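PDB 6MPR: malonate decarboxylase subunit alpha from Acinetobacter baumannii ATCC 17978, which probably serves as the acyl-carrier-protein transferase of malonate decarboxylase, exchanging acetyl for malonyl on the carrier subunit so that malonate can be decarboxylated. Local coordinates for residues G59-L64 and I155-L160; G163-R168 and E208-D213; F229-L234 and T323-E328; H246-M251 and I532-A537; D397-R402 and L423-K428. All coordinates share one frame; numbering follows the deposited sequence. Where two conformers were deposited one is given.

Contact 1: residues G59-L64 and I155-L160; sequences GDKVVL and IPNVVL
The carbonyl oxygen of Lys61 is gripped by two consecutive amides, one just before the partner strand and one at its start: Asn157 N lies 2.9 Å from Lys61 O, in the carbonyl plane on a lone pair, and Val158 N lies 3.1 Å from Lys61 O, nearly in line with the C=O bond. The side chain of Asn157 pairs back. With CG turned beside its own backbone N (chi1 -59°), Asn157 OD1 accepts from Lys61 N at 2.8 Å, extending the bonding one residue ahead of strand 158-160; a water links the same OD1 to Gly59 O. Further along, Val63 N donates to Val158 O (2.8 Å) and Leu160 N to Val63 O. The side chains alternate between the faces. Val62, Leu64, Val158 and Leu160 share one, where Leu160 CD1 rests 3.8 Å from Val62 CG1 and helix 73-79 covers Leu160. Val63 and Val159 lie side by side on the other, Val63 CG2 also touching Pro156 CB at 3.7 Å, beneath helix 181-189. Beta-branched valines suit such extended, buried positions. Two neighbouring parallel strands with helices packed on both faces are the mark of an alpha/beta sheet, here the eight-stranded parallel sheet of the N-terminal half.

Contact 2: residues G163-R168 and E208-D213; sequences GFMADR and ELPRVD
Met165 and Leu209 join the short strand 165-166, which opens with a classic beta bulge, Phe164 and Met165 both facing Tyr173, to the loop that follows strand 201-202. The contact across the segments is apolar. Met165 starts out with CG opposite its backbone N (chi1 -174°), which carries CG and SD out to the loop before the chain bends at chi3, and Leu209 answers with a single methyl. That methyl, Leu209 CD2, sits 3.4 Å from Met165 CG, tighter than usual for two carbons, and 3.6 Å from Met165 SD. Leu209 CD2 also lies 4.0 Å from the backbone at Asp167 N. Pro210 adds one ring carbon, CD, 4.1 Å from Met165 SD. A flexible thioether suits this place, since it can follow both the leucine methyl and the proline ring.

Polar interactions stay within each segment or lead elsewhere. Asp167 turns its carboxylate to Asn171 and to the amide of Gln169, in the turn between strands 165-166 and 172-173. Arg211 and Asp213 form a salt bridge, and both have further partners: the arginine pairs with Asp343, the aspartate with Arg347 and the amides of Thr174 and Gly175. The bond from Arg211 NE to Asp213 OD1 is 2.9 Å long and almost straight (177°), lying exactly in the guanidinium plane.

Contact 3: residues F229-L234 and T323-E328; sequences FYIEPL and TELGME
Leu325 turns CG beside its backbone N (chi1 -62°), bringing its two methyls against Ile231 and Pro233, while Glu324 bends at chi2 (58°) to fold its carboxylate back toward Pro233. Both stand at the start of a type II beta turn, Glu324 to Met327, which leads into helix 328-332; Gly326, with positive phi, fits its third position. The side chains of Ile231 and Leu325 lie alongside, running opposite ways, Ile231 CG2 lying 3.9 Å from Leu325 CD2. The other methyl, Leu325 CD1, lies over the backbone, 3.5 Å from Ile231 O, and against the proline ring, 3.9 Å from Pro233 CD. At the far end Ile231 CD1 meets Thr323 CG2. Glu324 suits a place rich in donors: its OE2 receives the hydroxyl of Thr236 and the amide of Phe235. Glu324 OE1 accepts from Leu325 N at 2.8 Å, from the anti side and tilted out of the carboxylate plane. A water completes the join between the two loops, donating to Glu324 OE1 (2.8 Å) and accepting from Leu234 N at 3.0 Å.

Contact 4: residues H246-M251 and I532-A537; sequences HVLMAM and IRRTDA
Helix 244-261 presents one side to the loop that precedes helix 547-553, and Ala537 is the residue set most closely against it. Its methyl points at the helix, with Ala537 CB 3.5 Å from Leu248 CA and 3.6 Å from Leu248 CB; the small methyl suits so close an approach to the helix backbone. Val247 and Met251 stand one turn apart and border the same alanine: Val247 CG1 touches Ala537 CA at 3.8 Å, and Met251 SD lies 3.6 Å from Ala537 CB. The loop itself is shaped by a short 3-10 segment, residues 534-536, closed by the bond from Asp536 N to Arg533 O. This turn puts Ile532 and Ala537, which flank it, on the helix together. Ile532 uses both branches, CG2 against Leu248 CD1 at 3.8 Å and CD1 against Met251 CB at 3.9 Å, and it also touches Tyr284 of helix 272-287. Leu248, its CG opposite the backbone N (chi1 180°), spreads its methyls between Ile532 and the extended chain of Arg534. Leu248 CD2 approaches Arg534 NE obliquely at 3.6 Å and Arg534 CG at 4.0 Å; the arginine lends its aliphatic part to the apolar surface while its NH1 bonds to the carbonyl of Glu478.

Contact 5: residues D397-R402 and L423-K428; sequences DPRGRR and LARGKK
Arg425 reaches across to the 397-402 loop and gives NH1 to the carbonyl oxygen of Arg399, with Arg425 NH1 2.9 Å from Arg399 O and the acceptor in the guanidinium plane. Arg399 O also accepts Arg402 NH1 at 2.9 Å, from the same face of its carbonyl and in a straighter bond (170°). Arg402 NH1 has a further acceptor in Arg401 O. The Arg402 and Arg425 guanidinium groups are perpendicular, Arg402 NH1 3.7 Å from Arg425 NH1; the shared carbonyl, and the acidic residues of the second subunit beside Arg425, probably ease the closeness of the like charges. The receiving carbonyl belongs to a type I beta turn from Pro398 to Arg401, closed by Arg401 N to Pro398 O, and a water accepts from Arg425 NH1 and lies within bonding distance of Arg401 O. The outer ends of both arginines serve the dimer interface: Arg425 NH2 forms salt bridges with Asp470 and Asp471 of the second subunit, and Arg402 binds the carbonyls of Ile465 and Met466 there. Just before the turn, Asp397 divides its oxygens. Asp397 OD1 accepts Lys428 N at 3.1 Å from above the carboxylate plane; Asp397 OD2 meets a water that also reaches Gly426 O and, in the conformer given, takes a salt bridge from Arg399 NE (2.8 Å). Pro398 CD packs closely on Lys428 CB (3.5 Å), while Lys428 NZ goes on to the carbonyls of Gly357 and Met394.

In the fold
The chain folds around two large sheets, and the contacts follow that plan. Contact 1 lies within the eight-stranded parallel sheet; after strand 158-163 the chain turns a corner at Phe164 into strand 165-166 of a small three-stranded sheet, where contact 2 lies, the two centres 23 Å apart. Contact 2 touches contact 3 through the edge-to-face rings of Phe164 and Phe229. Contact 3 ties the loop after strand 221-224, the parallel sheet's last strand in sequence, to the loop after strand 317-319 of the mixed sheet, thus joining the two halves. Contacts 3 and 4 alternate along the chain. Contact 4, its centre about 49 Å from that of contact 1, binds helix 244-261 to the C-terminal region. Contact 5, between its segments in sequence, meets the second subunit, as contact 2 does less extensively.

Contact 1: residues G59-L64 and I155-L160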
# COMPACT_ATOMS: atom_id res chain seq x y z
N GLY A 59 29.64 1.46 -1.55
CA GLY A 59 28.63 2.10 -0.73
C GLY A 59 27.28 2.28 -1.39
O GLY A 59 26.33 2.71 -0.71
N ASP A 60 27.15 1.99 -2.68
CA ASP A 60 25.87 2.16 -3.36
C ASP A 60 24.79 1.30 -2.71
O ASP A 60 25.05 0.15 -2.33
CB ASP A 60 25.98 1.74 -4.82
CG ASP A 60 26.34 2.89 -5.74
OD1 ASP A 60 26.38 4.04 -5.27
OD2 ASP A 60 26.54 2.63 -6.94
N LYS A 61 23.58 1.85 -2.62
CA LYS A 61 22.38 1.03 -2.42
C LYS A 61 22.01 0.37 -3.74
O LYS A 61 21.69 1.05 -4.72
CB LYS A 61 21.23 1.89 -1.90
CG LYS A 61 21.48 2.51 -0.54
CD LYS A 61 20.30 3.36 -0.10
CE LYS A 61 20.58 4.10 1.21
NZ LYS A 61 21.79 4.97 1.11
N VAL A 62 22.03 -0.96 -3.77
CA VAL A 62 21.84 -1.73 -5.00
C VAL A 62 20.63 -2.61 -4.77
O VAL A 62 20.69 -3.52 -3.94
CB VAL A 62 23.07 -2.58 -5.35
CG1 VAL A 62 22.82 -3.41 -6.61
CG2 VAL A 62 24.30 -1.66 -5.51
N VAL A 63 19.55 -2.34 -5.49
CA VAL A 63 18.41 -3.25 -5.54
C VAL A 63 18.75 -4.37 -6.51
O VAL A 63 19.13 -4.11 -7.65
CB VAL A 63 17.15 -2.51 -5.98
CG1 VAL A 63 16.00 -3.49 -6.26
CG2 VAL A 63 16.73 -1.48 -4.91
N LEU A 64 18.58 -5.62 -6.07
CA LEU A 64 18.89 -6.79 -6.89
C LEU A 64 17.69 -7.71 -6.83
O LEU A 64 17.25 -8.08 -5.73
CB LEU A 64 20.15 -7.51 -6.38
CG LEU A 64 20.49 -8.87 -7.02
CD1 LEU A 64 20.69 -8.69 -8.51
CD2 LEU A 64 21.74 -9.46 -6.39
N ILE A 155 16.68 5.26 -0.91
CA ILE A 155 16.55 5.61 -2.33
C ILE A 155 17.67 4.90 -3.08
O ILE A 155 18.85 5.07 -2.74
CB ILE A 155 16.60 7.14 -2.53
CG1 ILE A 155 15.44 7.81 -1.78
CG2 ILE A 155 16.55 7.47 -4.03
CD1 ILE A 155 15.46 9.36 -1.83
N PRO A 156 17.35 4.09 -4.08
CA PRO A 156 18.37 3.19 -4.64
C PRO A 156 19.27 3.91 -5.63
O PRO A 156 18.83 4.75 -6.42
CB PRO A 156 17.54 2.10 -5.33
CG PRO A 156 16.28 2.81 -5.74
CD PRO A 156 16.01 3.82 -4.63
N ASN A 157 20.56 3.58 -5.57
CA ASN A 157 21.54 4.09 -6.53
C ASN A 157 21.61 3.25 -7.80
O ASN A 157 21.94 3.79 -8.87
CB ASN A 157 22.93 4.12 -5.91
CG ASN A 157 22.99 4.99 -4.68
OD1 ASN A 157 23.20 4.50 -3.57
ND2 ASN A 157 22.82 6.29 -4.87
N VAL A 158 21.34 1.95 -7.69
CA VAL A 158 21.43 0.99 -8.78
C VAL A 158 20.28 0.02 -8.63
O VAL A 158 19.96 -0.41 -7.51
CB VAL A 158 22.77 0.23 -8.78
CG1 VAL A 158 22.83 -0.80 -9.92
CG2 VAL A 158 23.96 1.21 -8.84
N VAL A 159 19.64 -0.33 -9.74
CA VAL A 159 18.64 -1.39 -9.75
C VAL A 159 19.03 -2.41 -10.81
O VAL A 159 19.26 -2.05 -11.97
CB VAL A 159 17.23 -0.84 -10.01
CG1 VAL A 159 16.22 -1.98 -10.04
CG2 VAL A 159 16.83 0.17 -8.92
N LEU A 160 19.10 -3.68 -10.41
CA LEU A 160 19.46 -4.82 -11.26
C LEU A 160 18.23 -5.71 -11.37
O LEU A 160 17.83 -6.37 -10.40
CB LEU A 160 20.64 -5.59 -10.67
CG LEU A 160 21.90 -4.79 -10.35
CD1 LEU A 160 22.94 -5.71 -9.68
CD2 LEU A 160 22.45 -4.16 -11.63
O HOH W 1 24.43 4.89 -0.96

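Contact 2: residues G163-R168 and E208-D213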
# COMPACT_ATOMS: atom_id res chain seq x y z
N GLY A 163 13.85 -9.15 -17.29
CA GLY A 163 12.65 -9.21 -18.10
C GLY A 163 12.78 -10.24 -19.20
O GLY A 163 13.83 -10.86 -19.39
N PHE A 164 11.68 -10.44 -19.94
CA PHE A 164 11.69 -11.39 -21.05
C PHE A 164 12.39 -10.81 -22.26
O PHE A 164 13.21 -11.49 -22.90
CB PHE A 164 10.26 -11.77 -21.43
CG PHE A 164 9.63 -12.77 -20.50
CD1 PHE A 164 9.98 -14.11 -20.57
CD2 PHE A 164 8.67 -12.37 -19.58
CE1 PHE A 164 9.39 -15.03 -19.71
CE2 PHE A 164 8.09 -13.28 -18.72
CZ PHE A 164 8.43 -14.62 -18.80
N MET A 165 12.08 -9.57 -22.62
CA MET A 165 12.52 -9.03 -23.90
C MET A 165 12.76 -7.54 -23.77
O MET A 165 12.08 -6.85 -23.01
CB MET A 165 11.46 -9.34 -24.98
CG MET A 165 11.85 -8.97 -26.38
SD MET A 165 10.53 -9.40 -27.54
CE MET A 165 11.03 -11.07 -27.99
N ALA A 166 13.77 -7.06 -24.49
CA ALA A 166 14.00 -5.63 -24.63
C ALA A 166 14.21 -5.30 -26.10
O ALA A 166 14.69 -6.13 -26.87
CB ALA A 166 15.22 -5.14 -23.84
N ASP A 167 13.84 -4.08 -26.47
CA ASP A 167 14.26 -3.55 -27.76
C ASP A 167 15.56 -2.77 -27.54
O ASP A 167 16.08 -2.71 -26.42
CB ASP A 167 13.16 -2.71 -28.39
CG ASP A 167 12.89 -1.40 -27.65
OD1 ASP A 167 13.67 -1.01 -26.75
OD2 ASP A 167 11.88 -0.76 -27.98
N ARG A 168 16.08 -2.15 -28.59
CA ARG A 168 17.37 -1.48 -28.47
C ARG A 168 17.27 -0.08 -27.87
O ARG A 168 18.30 0.59 -27.70
CB ARG A 168 18.07 -1.44 -29.83
CG ARG A 168 18.43 -2.82 -30.32
CD ARG A 168 19.28 -2.76 -31.57
NE ARG A 168 19.74 -4.08 -31.96
CZ ARG A 168 20.89 -4.61 -31.56
NH1 ARG A 168 21.69 -3.93 -30.74
NH2 ARG A 168 21.24 -5.82 -31.96
N GLU A 208 8.08 -5.13 -31.88
CA GLU A 208 8.13 -6.59 -31.71
C GLU A 208 7.80 -7.03 -30.29
O GLU A 208 7.51 -8.21 -30.08
CB GLU A 208 9.49 -7.17 -32.11
CG GLU A 208 9.43 -8.70 -32.31
CD GLU A 208 10.67 -9.32 -32.92
OE1 GLU A 208 11.57 -8.58 -33.37
OE2 GLU A 208 10.73 -10.57 -32.95
N LEU A 209 7.86 -6.13 -29.31
CA LEU A 209 7.55 -6.53 -27.94
C LEU A 209 6.07 -6.84 -27.83
O LEU A 209 5.24 -6.14 -28.41
CB LEU A 209 7.91 -5.44 -26.94
CG LEU A 209 9.32 -4.85 -26.89
CD1 LEU A 209 9.39 -3.81 -25.77
CD2 LEU A 209 10.32 -5.92 -26.64
N PRO A 210 5.70 -7.87 -27.08
CA PRO A 210 4.27 -8.11 -26.83
C PRO A 210 3.58 -6.89 -26.24
O PRO A 210 2.49 -6.50 -26.68
CB PRO A 210 4.30 -9.31 -25.87
CG PRO A 210 5.57 -10.06 -26.31
CD PRO A 210 6.55 -8.95 -26.56
N ARG A 211 4.23 -6.24 -25.27
CA ARG A 211 3.83 -4.93 -24.78
C ARG A 211 5.04 -4.32 -24.09
O ARG A 211 6.03 -5.01 -23.81
CB ARG A 211 2.65 -5.03 -23.82
CG ARG A 211 2.96 -5.85 -22.57
CD ARG A 211 1.75 -5.94 -21.63
NE ARG A 211 2.11 -6.58 -20.37
CZ ARG A 211 1.68 -7.77 -19.97
NH1 ARG A 211 0.84 -8.47 -20.75
NH2 ARG A 211 2.08 -8.25 -18.80
N VAL A 212 4.93 -3.04 -23.76
CA VAL A 212 5.94 -2.35 -22.96
C VAL A 212 5.46 -2.33 -21.52
O VAL A 212 4.43 -1.71 -21.21
CB VAL A 212 6.20 -0.92 -23.47
CG1 VAL A 212 7.24 -0.24 -22.58
CG2 VAL A 212 6.69 -0.93 -24.93
N ASP A 213 6.19 -3.01 -20.64
CA ASP A 213 5.91 -2.97 -19.21
C ASP A 213 6.76 -1.96 -18.47
O ASP A 213 6.30 -1.40 -17.46
CB ASP A 213 6.14 -4.36 -18.60
CG ASP A 213 5.09 -5.36 -19.02
OD1 ASP A 213 3.91 -5.12 -18.70
OD2 ASP A 213 5.42 -6.38 -19.65

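Contact 3: residues F229-L234 and T323-E328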
# COMPACT_ATOMS: atom_id res chain seq x y z
N PHE A 229 16.20 -16.03 -17.47
CA PHE A 229 16.18 -15.74 -16.04
C PHE A 229 15.61 -16.91 -15.24
O PHE A 229 14.69 -17.61 -15.68
CB PHE A 229 15.42 -14.42 -15.72
CG PHE A 229 13.92 -14.44 -15.99
CD1 PHE A 229 13.02 -15.08 -15.13
CD2 PHE A 229 13.39 -13.73 -17.06
CE1 PHE A 229 11.65 -15.06 -15.36
CE2 PHE A 229 12.03 -13.70 -17.32
CZ PHE A 229 11.14 -14.37 -16.46
N TYR A 230 16.22 -17.13 -14.07
CA TYR A 230 15.85 -18.24 -13.21
C TYR A 230 14.52 -18.00 -12.53
O TYR A 230 14.24 -16.89 -12.04
CB TYR A 230 16.93 -18.42 -12.14
CG TYR A 230 16.68 -19.54 -11.17
CD1 TYR A 230 17.02 -20.84 -11.50
CD2 TYR A 230 16.08 -19.31 -9.93
CE1 TYR A 230 16.80 -21.88 -10.62
CE2 TYR A 230 15.85 -20.36 -9.04
CZ TYR A 230 16.22 -21.64 -9.40
OH TYR A 230 16.01 -22.70 -8.54
N ILE A 231 13.69 -19.04 -12.47
CA ILE A 231 12.44 -18.99 -11.71
C ILE A 231 11.98 -20.42 -11.46
O ILE A 231 12.04 -21.27 -12.35
CB ILE A 231 11.37 -18.16 -12.46
CG1 ILE A 231 10.06 -18.17 -11.68
CG2 ILE A 231 11.16 -18.65 -13.89
CD1 ILE A 231 9.05 -17.15 -12.21
N GLU A 232 11.53 -20.69 -10.19
CA GLU A 232 11.02 -21.97 -9.69
C GLU A 232 9.51 -21.96 -9.57
O GLU A 232 8.91 -20.90 -9.37
CB GLU A 232 11.56 -22.28 -8.29
CG GLU A 232 13.02 -22.30 -8.11
CD GLU A 232 13.35 -22.78 -6.70
OE1 GLU A 232 13.18 -23.99 -6.44
OE2 GLU A 232 13.74 -21.94 -5.86
N PRO A 233 8.85 -23.13 -9.61
CA PRO A 233 7.42 -23.19 -9.31
C PRO A 233 7.17 -23.16 -7.82
O PRO A 233 7.14 -24.21 -7.16
CB PRO A 233 6.97 -24.53 -9.93
CG PRO A 233 8.20 -25.38 -9.87
CD PRO A 233 9.37 -24.43 -10.07
N LEU A 234 6.98 -21.97 -7.26
CA LEU A 234 6.82 -21.81 -5.83
C LEU A 234 5.36 -21.76 -5.38
O LEU A 234 5.10 -21.71 -4.17
CB LEU A 234 7.54 -20.54 -5.37
CG LEU A 234 9.04 -20.50 -5.67
CD1 LEU A 234 9.61 -19.14 -5.30
CD2 LEU A 234 9.78 -21.62 -4.93
N THR A 323 3.53 -14.87 -11.75
CA THR A 323 3.02 -15.97 -12.56
C THR A 323 3.01 -17.27 -11.76
O THR A 323 3.30 -17.30 -10.56
CB THR A 323 3.89 -16.14 -13.81
OG1 THR A 323 3.20 -16.94 -14.77
CG2 THR A 323 5.22 -16.85 -13.47
N GLU A 324 2.65 -18.37 -12.41
CA GLU A 324 3.11 -19.68 -11.96
C GLU A 324 3.52 -20.48 -13.18
O GLU A 324 2.84 -20.43 -14.22
CB GLU A 324 2.07 -20.46 -11.14
CG GLU A 324 2.52 -21.88 -10.75
CD GLU A 324 3.83 -21.92 -9.93
OE1 GLU A 324 4.84 -21.26 -10.29
OE2 GLU A 324 3.87 -22.63 -8.92
N LEU A 325 4.65 -21.18 -13.08
CA LEU A 325 5.18 -21.91 -14.22
C LEU A 325 4.19 -22.99 -14.67
O LEU A 325 3.60 -23.70 -13.86
CB LEU A 325 6.52 -22.55 -13.87
CG LEU A 325 7.66 -21.61 -13.50
CD1 LEU A 325 8.92 -22.45 -13.39
CD2 LEU A 325 7.82 -20.50 -14.55
N GLY A 326 4.03 -23.09 -15.99
CA GLY A 326 3.07 -24.02 -16.56
C GLY A 326 1.64 -23.52 -16.63
O GLY A 326 0.81 -24.18 -17.26
N MET A 327 1.32 -22.38 -16.01
CA MET A 327 -0.04 -21.86 -15.99
C MET A 327 -0.26 -20.75 -17.00
O MET A 327 -1.39 -20.25 -17.11
CB MET A 327 -0.39 -21.35 -14.58
CG MET A 327 -0.60 -22.47 -13.57
SD MET A 327 -2.15 -23.35 -13.83
CE MET A 327 -3.26 -22.10 -13.19
N GLU A 328 0.77 -20.34 -17.74
CA GLU A 328 0.64 -19.14 -18.57
C GLU A 328 -0.42 -19.32 -19.66
O GLU A 328 -1.18 -18.38 -19.94
CB GLU A 328 1.99 -18.79 -19.18
CG GLU A 328 3.09 -18.56 -18.16
CD GLU A 328 3.78 -19.86 -17.71
OE1 GLU A 328 3.41 -20.97 -18.17
OE2 GLU A 328 4.72 -19.75 -16.88
O HOH W 2 6.67 -19.56 -9.06

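Contact 4: residues H246-M251 and I532-A537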
# COMPACT_ATOMS: atom_id res chain seq x y z
N HIS A 246 -5.52 -32.22 6.34
CA HIS A 246 -5.65 -30.98 5.59
C HIS A 246 -7.09 -30.76 5.14
O HIS A 246 -7.59 -29.63 5.18
CB HIS A 246 -4.72 -30.98 4.37
CG HIS A 246 -3.27 -31.17 4.70
ND1 HIS A 246 -2.49 -32.11 4.07
CD2 HIS A 246 -2.47 -30.55 5.59
CE1 HIS A 246 -1.26 -32.05 4.55
NE2 HIS A 246 -1.22 -31.11 5.47
N VAL A 247 -7.75 -31.83 4.70
CA VAL A 247 -9.14 -31.76 4.27
C VAL A 247 -10.05 -31.37 5.43
O VAL A 247 -10.95 -30.54 5.29
CB VAL A 247 -9.56 -33.10 3.65
CG1 VAL A 247 -11.06 -33.10 3.32
CG2 VAL A 247 -8.72 -33.40 2.42
N LEU A 248 -9.84 -31.98 6.60
CA LEU A 248 -10.63 -31.65 7.78
C LEU A 248 -10.52 -30.17 8.13
O LEU A 248 -11.53 -29.49 8.36
CB LEU A 248 -10.20 -32.52 8.97
CG LEU A 248 -10.90 -32.35 10.32
CD1 LEU A 248 -12.37 -32.70 10.24
CD2 LEU A 248 -10.19 -33.20 11.41
N MET A 249 -9.30 -29.65 8.16
CA MET A 249 -9.10 -28.24 8.48
C MET A 249 -9.71 -27.35 7.40
O MET A 249 -10.28 -26.30 7.71
CB MET A 249 -7.61 -27.96 8.66
CG MET A 249 -7.05 -28.61 9.93
SD MET A 249 -5.25 -28.58 9.96
CE MET A 249 -4.96 -26.84 10.23
N ALA A 250 -9.62 -27.77 6.13
CA ALA A 250 -10.23 -27.02 5.04
C ALA A 250 -11.75 -26.99 5.16
O ALA A 250 -12.38 -25.95 4.90
CB ALA A 250 -9.80 -27.62 3.70
N MET A 251 -12.36 -28.10 5.56
CA MET A 251 -13.81 -28.11 5.79
C MET A 251 -14.20 -27.12 6.88
O MET A 251 -15.19 -26.38 6.74
CB MET A 251 -14.29 -29.51 6.17
CG MET A 251 -14.32 -30.51 5.02
SD MET A 251 -14.43 -32.21 5.62
CE MET A 251 -16.21 -32.49 5.62
N ILE A 532 -19.45 -31.58 11.27
CA ILE A 532 -18.41 -32.26 10.51
C ILE A 532 -17.98 -33.51 11.27
O ILE A 532 -17.54 -33.42 12.42
CB ILE A 532 -17.22 -31.34 10.22
CG1 ILE A 532 -17.67 -30.19 9.34
CG2 ILE A 532 -16.10 -32.11 9.54
CD1 ILE A 532 -16.65 -29.06 9.23
N ARG A 533 -18.12 -34.66 10.62
CA ARG A 533 -17.54 -35.90 11.11
C ARG A 533 -16.13 -36.05 10.55
O ARG A 533 -15.91 -35.85 9.35
CB ARG A 533 -18.40 -37.10 10.71
N ARG A 534 -15.18 -36.37 11.43
CA ARG A 534 -13.80 -36.55 10.99
C ARG A 534 -13.68 -37.61 9.90
O ARG A 534 -12.78 -37.54 9.06
CB ARG A 534 -12.91 -36.90 12.18
CG ARG A 534 -12.69 -35.75 13.13
CD ARG A 534 -11.59 -36.08 14.14
NE ARG A 534 -10.88 -34.88 14.56
CZ ARG A 534 -11.23 -34.15 15.61
NH1 ARG A 534 -10.53 -33.07 15.94
NH2 ARG A 534 -12.29 -34.49 16.33
N THR A 535 -14.57 -38.60 9.89
CA THR A 535 -14.53 -39.63 8.86
C THR A 535 -15.02 -39.13 7.50
O THR A 535 -14.83 -39.84 6.50
CB THR A 535 -15.36 -40.84 9.28
OG1 THR A 535 -16.75 -40.50 9.29
CG2 THR A 535 -14.95 -41.29 10.66
N ASP A 536 -15.67 -37.97 7.43
CA ASP A 536 -16.02 -37.41 6.13
C ASP A 536 -14.88 -36.62 5.50
O ASP A 536 -14.96 -36.29 4.31
CB ASP A 536 -17.26 -36.52 6.27
CG ASP A 536 -18.50 -37.31 6.63
OD1 ASP A 536 -18.59 -38.49 6.22
OD2 ASP A 536 -19.38 -36.76 7.33
N ALA A 537 -13.83 -36.33 6.26
CA ALA A 537 -12.71 -35.52 5.77
C ALA A 537 -11.68 -36.46 5.15
O ALA A 537 -10.71 -36.87 5.80
CB ALA A 537 -12.11 -34.71 6.91

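Contact 5: residues D397-R402 and L423-K428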
# COMPACT_ATOMS: atom_id res chain seq x y z
N ASP A 397 -4.70 -6.19 10.83
CA ASP A 397 -5.89 -5.38 10.70
C ASP A 397 -5.51 -4.02 10.12
O ASP A 397 -4.82 -3.24 10.79
CB ASP A 397 -6.57 -5.21 12.06
CG ASP A 397 -7.83 -4.38 11.96
OD1 ASP A 397 -8.50 -4.44 10.90
OD2 ASP A 397 -8.15 -3.67 12.94
N PRO A 398 -5.91 -3.72 8.88
CA PRO A 398 -5.52 -2.44 8.27
C PRO A 398 -6.26 -1.27 8.89
O PRO A 398 -7.45 -1.07 8.60
CB PRO A 398 -5.89 -2.63 6.79
CG PRO A 398 -7.07 -3.60 6.83
CD PRO A 398 -6.77 -4.53 8.00
N ARG A 399 -5.59 -0.49 9.74
CA ARG A 399 -6.27 0.55 10.52
C ARG A 399 -6.52 1.82 9.72
O ARG A 399 -7.14 2.75 10.25
CB ARG A 399 -5.45 0.84 11.79
CG ARG A 399 -5.35 -0.36 12.76
CD ARG A 399 -6.66 -0.60 13.55
NE ARG A 399 -6.65 -1.81 14.37
CZ ARG A 399 -6.17 -1.88 15.61
NH1 ARG A 399 -5.66 -0.80 16.19
NH2 ARG A 399 -6.22 -3.02 16.28
N GLY A 400 -6.06 1.89 8.47
CA GLY A 400 -6.41 2.97 7.58
C GLY A 400 -7.65 2.66 6.77
O GLY A 400 -8.16 3.54 6.07
N ARG A 401 -8.17 1.44 6.87
CA ARG A 401 -9.34 1.04 6.09
C ARG A 401 -10.63 1.63 6.66
O ARG A 401 -10.87 1.61 7.88
CB ARG A 401 -9.45 -0.48 6.04
CG ARG A 401 -10.76 -0.96 5.41
CD ARG A 401 -10.85 -2.45 5.15
NE ARG A 401 -12.24 -2.79 4.82
CZ ARG A 401 -12.63 -3.92 4.25
NH1 ARG A 401 -11.75 -4.85 3.91
NH2 ARG A 401 -13.92 -4.11 4.01
N ARG A 402 -11.48 2.14 5.77
CA ARG A 402 -12.76 2.71 6.14
C ARG A 402 -13.97 2.08 5.44
O ARG A 402 -15.08 2.19 5.97
CB ARG A 402 -12.76 4.22 5.88
CG ARG A 402 -11.65 4.99 6.63
CD ARG A 402 -11.94 5.00 8.15
NE ARG A 402 -10.93 5.77 8.89
CZ ARG A 402 -9.85 5.23 9.44
NH1 ARG A 402 -9.61 3.93 9.33
NH2 ARG A 402 -8.99 6.00 10.07
N LEU A 423 -19.17 4.47 16.49
CA LEU A 423 -17.76 4.82 16.68
C LEU A 423 -16.83 3.62 16.65
O LEU A 423 -15.61 3.80 16.64
CB LEU A 423 -17.58 5.58 18.01
CG LEU A 423 -18.38 6.88 18.18
CD1 LEU A 423 -18.30 7.42 19.63
CD2 LEU A 423 -17.88 7.92 17.20
N ALA A 424 -17.36 2.40 16.67
CA ALA A 424 -16.53 1.23 16.53
C ALA A 424 -16.27 0.97 15.04
O ALA A 424 -16.93 1.52 14.17
CB ALA A 424 -17.20 0.02 17.18
N ARG A 425 -15.27 0.14 14.76
CA ARG A 425 -14.97 -0.18 13.38
C ARG A 425 -14.83 -1.68 13.18
O ARG A 425 -14.64 -2.45 14.13
CB ARG A 425 -13.70 0.54 12.90
CG ARG A 425 -12.62 0.65 13.95
CD ARG A 425 -11.38 1.14 13.27
NE ARG A 425 -10.33 1.57 14.18
CZ ARG A 425 -9.16 2.00 13.75
NH1 ARG A 425 -8.93 2.05 12.45
NH2 ARG A 425 -8.23 2.40 14.61
N GLY A 426 -14.96 -2.09 11.93
CA GLY A 426 -14.74 -3.47 11.57
C GLY A 426 -13.26 -3.81 11.63
O GLY A 426 -12.41 -3.00 11.98
N LYS A 427 -12.97 -5.07 11.27
CA LYS A 427 -11.61 -5.60 11.28
C LYS A 427 -11.45 -6.59 10.14
O LYS A 427 -12.39 -7.33 9.80
CB LYS A 427 -11.26 -6.31 12.60
CG LYS A 427 -11.57 -5.53 13.88
CD LYS A 427 -11.12 -6.33 15.10
CE LYS A 427 -11.18 -5.52 16.39
NZ LYS A 427 -12.57 -5.37 16.92
N LYS A 428 -10.27 -6.62 9.54
CA LYS A 428 -10.04 -7.65 8.54
C LYS A 428 -9.84 -8.99 9.23
O LYS A 428 -9.27 -9.07 10.32
CB LYS A 428 -8.82 -7.30 7.70
CG LYS A 428 -8.50 -8.25 6.55
CD LYS A 428 -7.04 -8.00 6.18
CE LYS A 428 -6.51 -8.97 5.17
NZ LYS A 428 -5.16 -8.50 4.74
O HOH W 3 -10.04 -1.74 12.64
O HOH W 4 -10.08 0.42 10.23